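Local coordinates for protein metal-dependent hydrolase (Lactobacillus plantarum, PDB 2F6K) that probably catalyses the metal-dependent decarboxylation of 2-amino-3-carboxymuconate 6-semialdehyde, a branch point of tryptophan catabolism, on an amidohydrolase-type TIM barrel, at residues A[59-64]-A[71-76]; A[182-187]-A[231-236]. All coordinates share one frame; numbering follows the deposited sequence.

Contact 1 of 2, residues A[59-64]-A[71-76]; sequences PHVNFG and RLVEAA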
ATOM      1  N   PRO A  59     -11.606 -15.890   2.274  1.00 31.89           N
ATOM      2  CA  PRO A  59     -11.554 -14.604   2.987  1.00 31.11           C
ATOM      3  C   PRO A  59     -12.495 -14.533   4.183  1.00 30.32           C
ATOM      4  O   PRO A  59     -13.568 -15.127   4.168  1.00 28.27           O
ATOM      5  CB  PRO A  59     -11.956 -13.585   1.913  1.00 30.29           C
ATOM      6  CG  PRO A  59     -11.714 -14.306   0.610  1.00 35.92           C
ATOM      7  CD  PRO A  59     -12.152 -15.706   0.920  1.00 30.19           C
ATOM      8  N   HIS A  60     -12.083 -13.796   5.211  1.00 30.18           N
ATOM      9  CA  HIS A  60     -12.893 -13.611   6.411  1.00 31.68           C
ATOM     10  C   HIS A  60     -14.114 -12.807   5.965  1.00 34.34           C
ATOM     11  O   HIS A  60     -14.061 -12.128   4.939  1.00 35.39           O
ATOM     12  CB  HIS A  60     -12.104 -12.831   7.468  1.00 29.95           C
ATOM     13  CG  HIS A  60     -12.825 -12.686   8.771  1.00 34.19           C
ATOM     14  ND1 HIS A  60     -13.065 -11.460   9.357  1.00 34.96           N
ATOM     15  CD2 HIS A  60     -13.380 -13.611   9.590  1.00 32.40           C
ATOM     16  CE1 HIS A  60     -13.742 -11.638  10.480  1.00 33.42           C
ATOM     17  NE2 HIS A  60     -13.946 -12.933  10.643  1.00 32.60           N
ATOM     18  N   VAL A  61     -15.203 -12.863   6.726  1.00 34.26           N
ATOM     19  CA  VAL A  61     -16.417 -12.155   6.340  1.00 34.30           C
ATOM     20  C   VAL A  61     -16.527 -10.700   6.770  1.00 36.12           C
ATOM     21  O   VAL A  61     -17.555 -10.275   7.292  1.00 38.89           O
ATOM     22  CB  VAL A  61     -17.666 -12.903   6.826  1.00 33.27           C
ATOM     23  CG1 VAL A  61     -17.870 -14.148   5.999  1.00 34.32           C
ATOM     24  CG2 VAL A  61     -17.512 -13.261   8.297  1.00 33.31           C
ATOM     25  N   ASN A  62     -15.468  -9.936   6.549  1.00 36.53           N
ATOM     26  CA  ASN A  62     -15.470  -8.512   6.877  1.00 34.20           C
ATOM     27  C   ASN A  62     -15.424  -7.763   5.550  1.00 34.60           C
ATOM     28  O   ASN A  62     -14.353  -7.588   4.972  1.00 36.07           O
ATOM     29  CB  ASN A  62     -14.240  -8.160   7.715  1.00 32.27           C
ATOM     30  CG  ASN A  62     -14.057  -6.660   7.897  1.00 33.54           C
ATOM     31  OD1 ASN A  62     -13.053  -6.221   8.457  1.00 33.93           O
ATOM     32  ND2 ASN A  62     -15.023  -5.867   7.427  1.00 32.49           N
ATOM     33  N   PHE A  63     -16.581  -7.324   5.068  1.00 35.02           N
ATOM     34  CA  PHE A  63     -16.640  -6.607   3.798  1.00 35.78           C
ATOM     35  C   PHE A  63     -16.916  -5.121   3.951  1.00 36.93           C
ATOM     36  O   PHE A  63     -17.182  -4.441   2.965  1.00 38.11           O
ATOM     37  CB  PHE A  63     -17.700  -7.232   2.887  1.00 33.44           C
ATOM     38  CG  PHE A  63     -17.470  -8.689   2.615  1.00 32.94           C
ATOM     39  CD1 PHE A  63     -16.343  -9.110   1.914  1.00 29.48           C
ATOM     40  CD2 PHE A  63     -18.358  -9.647   3.100  1.00 32.69           C
ATOM     41  CE1 PHE A  63     -16.100 -10.467   1.703  1.00 30.50           C
ATOM     42  CE2 PHE A  63     -18.130 -11.004   2.895  1.00 30.60           C
ATOM     43  CZ  PHE A  63     -16.997 -11.417   2.197  1.00 32.37           C
ATOM     44  N   GLY A  64     -16.853  -4.616   5.181  1.00 37.72           N
ATOM     45  CA  GLY A  64     -17.096  -3.201   5.400  1.00 35.82           C
ATOM     46  C   GLY A  64     -18.470  -2.883   5.957  1.00 36.42           C
ATOM     47  O   GLY A  64     -18.764  -1.731   6.285  1.00 40.20           O
ATOM     48  N   ARG A  71     -24.075 -10.953  10.762  1.00 32.03           N
ATOM     49  CA  ARG A  71     -25.097 -11.840  10.239  1.00 31.66           C
ATOM     50  C   ARG A  71     -24.431 -13.061   9.594  1.00 30.45           C
ATOM     51  O   ARG A  71     -24.865 -14.196   9.788  1.00 32.15           O
ATOM     52  CB  ARG A  71     -25.937 -11.057   9.223  1.00 34.92           C
ATOM     53  CG  ARG A  71     -27.213 -11.718   8.762  1.00 41.50           C
ATOM     54  CD  ARG A  71     -27.997 -10.783   7.851  1.00 44.83           C
ATOM     55  NE  ARG A  71     -27.257 -10.424   6.639  1.00 50.75           N
ATOM     56  CZ  ARG A  71     -26.787 -11.296   5.746  1.00 54.02           C
ATOM     57  NH1 ARG A  71     -26.971 -12.604   5.915  1.00 52.45           N
ATOM     58  NH2 ARG A  71     -26.135 -10.858   4.675  1.00 50.09           N
ATOM     59  N   LEU A  72     -23.358 -12.826   8.846  1.00 29.16           N
ATOM     60  CA  LEU A  72     -22.654 -13.911   8.176  1.00 29.04           C
ATOM     61  C   LEU A  72     -22.000 -14.848   9.175  1.00 28.14           C
ATOM     62  O   LEU A  72     -22.043 -16.069   9.010  1.00 26.89           O
ATOM     63  CB  LEU A  72     -21.611 -13.348   7.209  1.00 28.48           C
ATOM     64  CG  LEU A  72     -22.219 -12.690   5.963  1.00 28.84           C
ATOM     65  CD1 LEU A  72     -21.116 -12.081   5.101  1.00 32.05           C
ATOM     66  CD2 LEU A  72     -23.002 -13.731   5.170  1.00 24.63           C
ATOM     67  N   VAL A  73     -21.400 -14.272  10.213  1.00 27.49           N
ATOM     68  CA  VAL A  73     -20.761 -15.063  11.257  1.00 28.17           C
ATOM     69  C   VAL A  73     -21.811 -15.935  11.954  1.00 29.23           C
ATOM     70  O   VAL A  73     -21.583 -17.122  12.174  1.00 28.61           O
ATOM     71  CB  VAL A  73     -20.074 -14.164  12.307  1.00 26.14           C
ATOM     72  CG1 VAL A  73     -19.684 -14.988  13.521  1.00 24.69           C
ATOM     73  CG2 VAL A  73     -18.851 -13.517  11.706  1.00 24.55           C
ATOM     74  N   GLU A  74     -22.959 -15.349  12.290  1.00 29.41           N
ATOM     75  CA  GLU A  74     -24.021 -16.095  12.955  1.00 32.03           C
ATOM     76  C   GLU A  74     -24.559 -17.217  12.068  1.00 32.82           C
ATOM     77  O   GLU A  74     -24.875 -18.304  12.556  1.00 32.29           O
ATOM     78  CB  GLU A  74     -25.161 -15.154  13.369  1.00 32.94           C
ATOM     79  CG  GLU A  74     -24.730 -14.084  14.371  1.00 38.71           C
ATOM     80  CD  GLU A  74     -25.883 -13.226  14.894  1.00 43.81           C
ATOM     81  OE1 GLU A  74     -26.783 -12.867  14.099  1.00 43.42           O
ATOM     82  OE2 GLU A  74     -25.874 -12.897  16.105  1.00 42.94           O
ATOM     83  N   ALA A  75     -24.653 -16.966  10.766  1.00 33.03           N
ATOM     84  CA  ALA A  75     -25.153 -17.987   9.846  1.00 32.69           C
ATOM     85  C   ALA A  75     -24.146 -19.129   9.722  1.00 33.17           C
ATOM     86  O   ALA A  75     -24.523 -20.288   9.568  1.00 32.51           O
ATOM     87  CB  ALA A  75     -25.426 -17.380   8.473  1.00 31.88           C
ATOM     88  N   ALA A  76     -22.861 -18.793   9.801  1.00 32.45           N
ATOM     89  CA  ALA A  76     -21.802 -19.788   9.689  1.00 32.07           C
ATOM     90  C   ALA A  76     -21.722 -20.637  10.950  1.00 33.46           C
ATOM     91  O   ALA A  76     -21.498 -21.849  10.893  1.00 29.63           O
ATOM     92  CB  ALA A  76     -20.463 -19.105   9.428  1.00 28.28           C
TER
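The ring of Phe63 meets Leu72 with its rim: CD1 of Leu72 lies in the ring plane, 3.9 Å from CE2 of Phe63, and the two side chains cross at about a right angle. One face of the same ring lies against the backbone of its own loop, with the carbonyl carbon of Val61 4.1 Å above the plane and displaced toward the rim. The other flat group, the imidazole of His60, has CG2 of Val61 over one face, again offset. This is a worked example of how a TIM barrel seats a beta-alpha loop on the helix that follows it: residues 59-64 come after strand 49-55, and residues 71-76 belong to helix 66-86.

Val61 carries most of the loop's share of the contact. It is the centre of an inverse gamma turn, spanned by a weak bond of 3.1 Å from Asn62 N to His60 O, and its side chain leaves the backbone toward the helix. CB and CG1 rest on Leu72, the nearest pair being Val61 CB and Leu72 CD1 at 3.9 Å, so that this one methyl serves both Val61 and Phe63. Outside the two segments, helix 13-22 completes the cluster: Tyr15 touches Val61, and Ala18 touches both Phe63 and Leu72. The carbonyl oxygen of Val61 accepts a hydrogen bond from Thr69 OG1, a second tie to helix 66-86. On Val73, CG2 sits anti to the carbonyl carbon, which directs this methyl to Val61, where the two CG2 atoms meet at 3.7 Å.

Contact 2 of 2, residues A[182-187]-A[231-236]; sequences MTFINM and DVMHHV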
HETATM    1  N   MSE A 182       3.789 -13.249   9.554  1.00 33.22           N
HETATM    2  CA  MSE A 182       3.742 -11.907  10.112  1.00 34.14           C
HETATM    3  C   MSE A 182       2.868 -11.898  11.363  1.00 33.36           C
HETATM    4  O   MSE A 182       3.209 -11.253  12.357  1.00 33.23           O
HETATM    5  CB  MSE A 182       3.208 -10.908   9.081  1.00 34.78           C
HETATM    6  CG  MSE A 182       4.094 -10.747   7.846  1.00 37.07           C
HETATM    7 SE   MSE A 182       3.579  -9.224   6.720  1.00 46.16          SE
HETATM    8  CE  MSE A 182       2.104 -10.020   5.755  1.00 37.75           C
ATOM      9  N   THR A 183       1.761 -12.638  11.320  1.00 28.46           N
ATOM     10  CA  THR A 183       0.851 -12.695  12.451  1.00 29.72           C
ATOM     11  C   THR A 183       1.467 -13.331  13.697  1.00 31.15           C
ATOM     12  O   THR A 183       1.262 -12.838  14.806  1.00 33.75           O
ATOM     13  CB  THR A 183      -0.444 -13.442  12.088  1.00 30.92           C
ATOM     14  OG1 THR A 183      -1.084 -12.776  10.993  1.00 34.16           O
ATOM     15  CG2 THR A 183      -1.402 -13.465  13.281  1.00 30.86           C
ATOM     16  N   PHE A 184       2.213 -14.420  13.524  1.00 31.18           N
ATOM     17  CA  PHE A 184       2.856 -15.087  14.655  1.00 30.81           C
ATOM     18  C   PHE A 184       3.805 -14.127  15.376  1.00 31.88           C
ATOM     19  O   PHE A 184       3.820 -14.044  16.602  1.00 33.39           O
ATOM     20  CB  PHE A 184       3.660 -16.296  14.178  1.00 28.25           C
ATOM     21  CG  PHE A 184       4.412 -16.996  15.276  1.00 27.15           C
ATOM     22  CD1 PHE A 184       3.742 -17.791  16.199  1.00 26.86           C
ATOM     23  CD2 PHE A 184       5.790 -16.887  15.370  1.00 28.08           C
ATOM     24  CE1 PHE A 184       4.433 -18.473  17.193  1.00 27.42           C
ATOM     25  CE2 PHE A 184       6.498 -17.569  16.369  1.00 25.45           C
ATOM     26  CZ  PHE A 184       5.814 -18.363  17.277  1.00 27.38           C
ATOM     27  N   ILE A 185       4.607 -13.410  14.605  1.00 29.55           N
ATOM     28  CA  ILE A 185       5.550 -12.486  15.183  1.00 30.88           C
ATOM     29  C   ILE A 185       4.801 -11.340  15.861  1.00 32.62           C
ATOM     30  O   ILE A 185       5.218 -10.843  16.907  1.00 32.00           O
ATOM     31  CB  ILE A 185       6.500 -11.957  14.090  1.00 28.95           C
ATOM     32  CG1 ILE A 185       7.222 -13.146  13.446  1.00 29.43           C
ATOM     33  CG2 ILE A 185       7.489 -10.963  14.682  1.00 26.10           C
ATOM     34  CD1 ILE A 185       8.230 -12.784  12.372  1.00 31.96           C
ATOM     35  N   ASN A 186       3.681 -10.936  15.271  1.00 30.89           N
ATOM     36  CA  ASN A 186       2.894  -9.854  15.833  1.00 30.27           C
ATOM     37  C   ASN A 186       2.463 -10.291  17.230  1.00 31.09           C
ATOM     38  O   ASN A 186       2.469  -9.507  18.182  1.00 30.61           O
ATOM     39  CB  ASN A 186       1.668  -9.600  14.956  1.00 28.12           C
ATOM     40  CG  ASN A 186       0.974  -8.296  15.290  1.00 28.27           C
ATOM     41  OD1 ASN A 186      -0.190  -8.282  15.685  1.00 29.26           O
ATOM     42  ND2 ASN A 186       1.686  -7.190  15.130  1.00 20.63           N
HETATM   43  N   MSE A 187       2.099 -11.562  17.341  1.00 30.03           N
HETATM   44  CA  MSE A 187       1.664 -12.121  18.603  1.00 29.90           C
HETATM   45  C   MSE A 187       2.829 -12.160  19.598  1.00 30.58           C
HETATM   46  O   MSE A 187       2.639 -12.032  20.805  1.00 30.11           O
HETATM   47  CB  MSE A 187       1.079 -13.506  18.352  1.00 31.27           C
HETATM   48  CG  MSE A 187      -0.179 -13.450  17.503  1.00 35.09           C
HETATM   49 SE   MSE A 187      -0.852 -15.180  16.987  1.00 46.75          SE
HETATM   50  CE  MSE A 187      -1.903 -15.645  18.549  1.00 40.02           C
ATOM     51  N   ASP A 231      10.618 -21.359  23.208  1.00 36.55           N
ATOM     52  CA  ASP A 231       9.674 -21.850  24.212  1.00 37.23           C
ATOM     53  C   ASP A 231       8.267 -21.753  23.632  1.00 35.74           C
ATOM     54  O   ASP A 231       7.439 -22.646  23.826  1.00 34.63           O
ATOM     55  CB  ASP A 231       9.740 -21.033  25.505  1.00 42.42           C
ATOM     56  CG  ASP A 231      10.996 -21.301  26.298  1.00 49.14           C
ATOM     57  OD1 ASP A 231      11.445 -22.475  26.320  1.00 53.80           O
ATOM     58  OD2 ASP A 231      11.524 -20.343  26.908  1.00 54.51           O
ATOM     59  N   VAL A 232       8.004 -20.665  22.911  1.00 33.80           N
ATOM     60  CA  VAL A 232       6.695 -20.465  22.303  1.00 34.44           C
ATOM     61  C   VAL A 232       6.394 -21.563  21.273  1.00 35.39           C
ATOM     62  O   VAL A 232       5.261 -22.045  21.171  1.00 34.37           O
ATOM     63  CB  VAL A 232       6.603 -19.076  21.628  1.00 32.19           C
ATOM     64  CG1 VAL A 232       5.216 -18.873  21.045  1.00 30.16           C
ATOM     65  CG2 VAL A 232       6.908 -17.986  22.644  1.00 29.90           C
HETATM   66  N   MSE A 233       7.413 -21.962  20.515  1.00 34.66           N
HETATM   67  CA  MSE A 233       7.230 -23.006  19.515  1.00 36.15           C
HETATM   68  C   MSE A 233       6.853 -24.332  20.170  1.00 35.65           C
HETATM   69  O   MSE A 233       6.252 -25.199  19.539  1.00 33.88           O
HETATM   70  CB  MSE A 233       8.499 -23.160  18.671  1.00 36.02           C
HETATM   71  CG  MSE A 233       8.769 -21.967  17.727  1.00 38.79           C
HETATM   72 SE   MSE A 233       7.363 -21.689  16.384  1.00 49.34          SE
HETATM   73  CE  MSE A 233       7.832 -23.145  15.202  1.00 45.71           C
ATOM     74  N   HIS A 234       7.199 -24.485  21.442  1.00 36.40           N
ATOM     75  CA  HIS A 234       6.867 -25.706  22.172  1.00 37.64           C
ATOM     76  C   HIS A 234       5.457 -25.594  22.726  1.00 36.42           C
ATOM     77  O   HIS A 234       4.763 -26.592  22.904  1.00 37.85           O
ATOM     78  CB  HIS A 234       7.837 -25.919  23.339  1.00 38.16           C
ATOM     79  CG  HIS A 234       9.164 -26.477  22.931  1.00 44.25           C
ATOM     80  ND1 HIS A 234      10.335 -26.168  23.590  1.00 47.17           N
ATOM     81  CD2 HIS A 234       9.502 -27.342  21.946  1.00 43.54           C
ATOM     82  CE1 HIS A 234      11.339 -26.816  23.027  1.00 45.18           C
ATOM     83  NE2 HIS A 234      10.860 -27.536  22.027  1.00 46.31           N
ATOM     84  N   HIS A 235       5.045 -24.358  22.981  1.00 35.39           N
ATOM     85  CA  HIS A 235       3.747 -24.063  23.568  1.00 34.86           C
ATOM     86  C   HIS A 235       2.538 -24.118  22.644  1.00 34.49           C
ATOM     87  O   HIS A 235       1.462 -24.538  23.064  1.00 36.91           O
ATOM     88  CB  HIS A 235       3.817 -22.691  24.240  1.00 37.39           C
ATOM     89  CG  HIS A 235       2.559 -22.294  24.948  1.00 40.60           C
ATOM     90  ND1 HIS A 235       1.796 -21.215  24.554  1.00 42.28           N
ATOM     91  CD2 HIS A 235       1.960 -22.796  26.053  1.00 40.13           C
ATOM     92  CE1 HIS A 235       0.785 -21.066  25.391  1.00 39.61           C
ATOM     93  NE2 HIS A 235       0.862 -22.012  26.310  1.00 41.11           N
ATOM     94  N   VAL A 236       2.696 -23.692  21.396  1.00 33.18           N
ATOM     95  CA  VAL A 236       1.576 -23.705  20.469  1.00 29.92           C
ATOM     96  C   VAL A 236       1.416 -25.034  19.742  1.00 30.44           C
ATOM     97  O   VAL A 236       2.170 -25.978  19.968  1.00 31.35           O
ATOM     98  CB  VAL A 236       1.712 -22.596  19.414  1.00 31.82           C
ATOM     99  CG1 VAL A 236       2.007 -21.262  20.099  1.00 31.92           C
ATOM    100  CG2 VAL A 236       2.792 -22.953  18.424  1.00 25.70           C
TER
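Phe184 reaches out of helix 171-189 and lays the far end of its ring between two side chains of helix 229-235, Val232 and Met233. CG stands anti to the backbone N (chi1 177°), a torsion that extends the ring away from its own helix and makes CZ the leading atom. Phe184 and Val232 point in opposite directions and slide past one another, so CG1 of Val232 comes alongside the end of the ring, 3.8 Å from CZ and 4.0 Å from CE1 of Phe184. Met233, a selenomethionine, approaches differently: its chain is bent at both chi2 and chi3, folding the selenium back to within 3.8 Å of Phe184 CZ. Measured from the ring centroid of Phe184, Met233 SE is 4.6 Å away and 44° off the normal, an oblique Met-aromatic contact.

In this TIM barrel two helices of the outer layer meet through apolar side chains. Here the nearest CA atoms, those of Phe184 and Val232, are 10.1 Å apart, and the aromatic ring bridges much of that span. Leu210 of helix 210-225 touches both Phe184 and Met233, while Ile203 of strand 200-203 lies against Phe184 from the barrel side. No hydrogen bond or salt bridge joins the two segments. Cohesion therefore rests on buried apolar surface, dispersion and the Met-aromatic contact, in which selenium stands where the natural methionine has sulfur, forces that depend on close, buried fit more than on exact bond direction.

In the fold
Both contacts belong to one eight-stranded parallel TIM barrel, and they follow each other in series along the chain. Contact 1 comes first, joining the loop after strand 49-55 to helix 66-86, the helix that follows it. Contact 2 comes later and joins segments 44 positions apart at their closest ends, tying helix 171-189, after strand 150-154, to helix 229-235, just before strand 237-239. Their centres are 26 Å apart, with about 12 Å between nearest atoms, so they do not touch. Neither supplies a ligand to the manganese, which is held by His7, His9, His154 and Asp266; they illustrate local and longer-range packing around the same metal-bearing barrel.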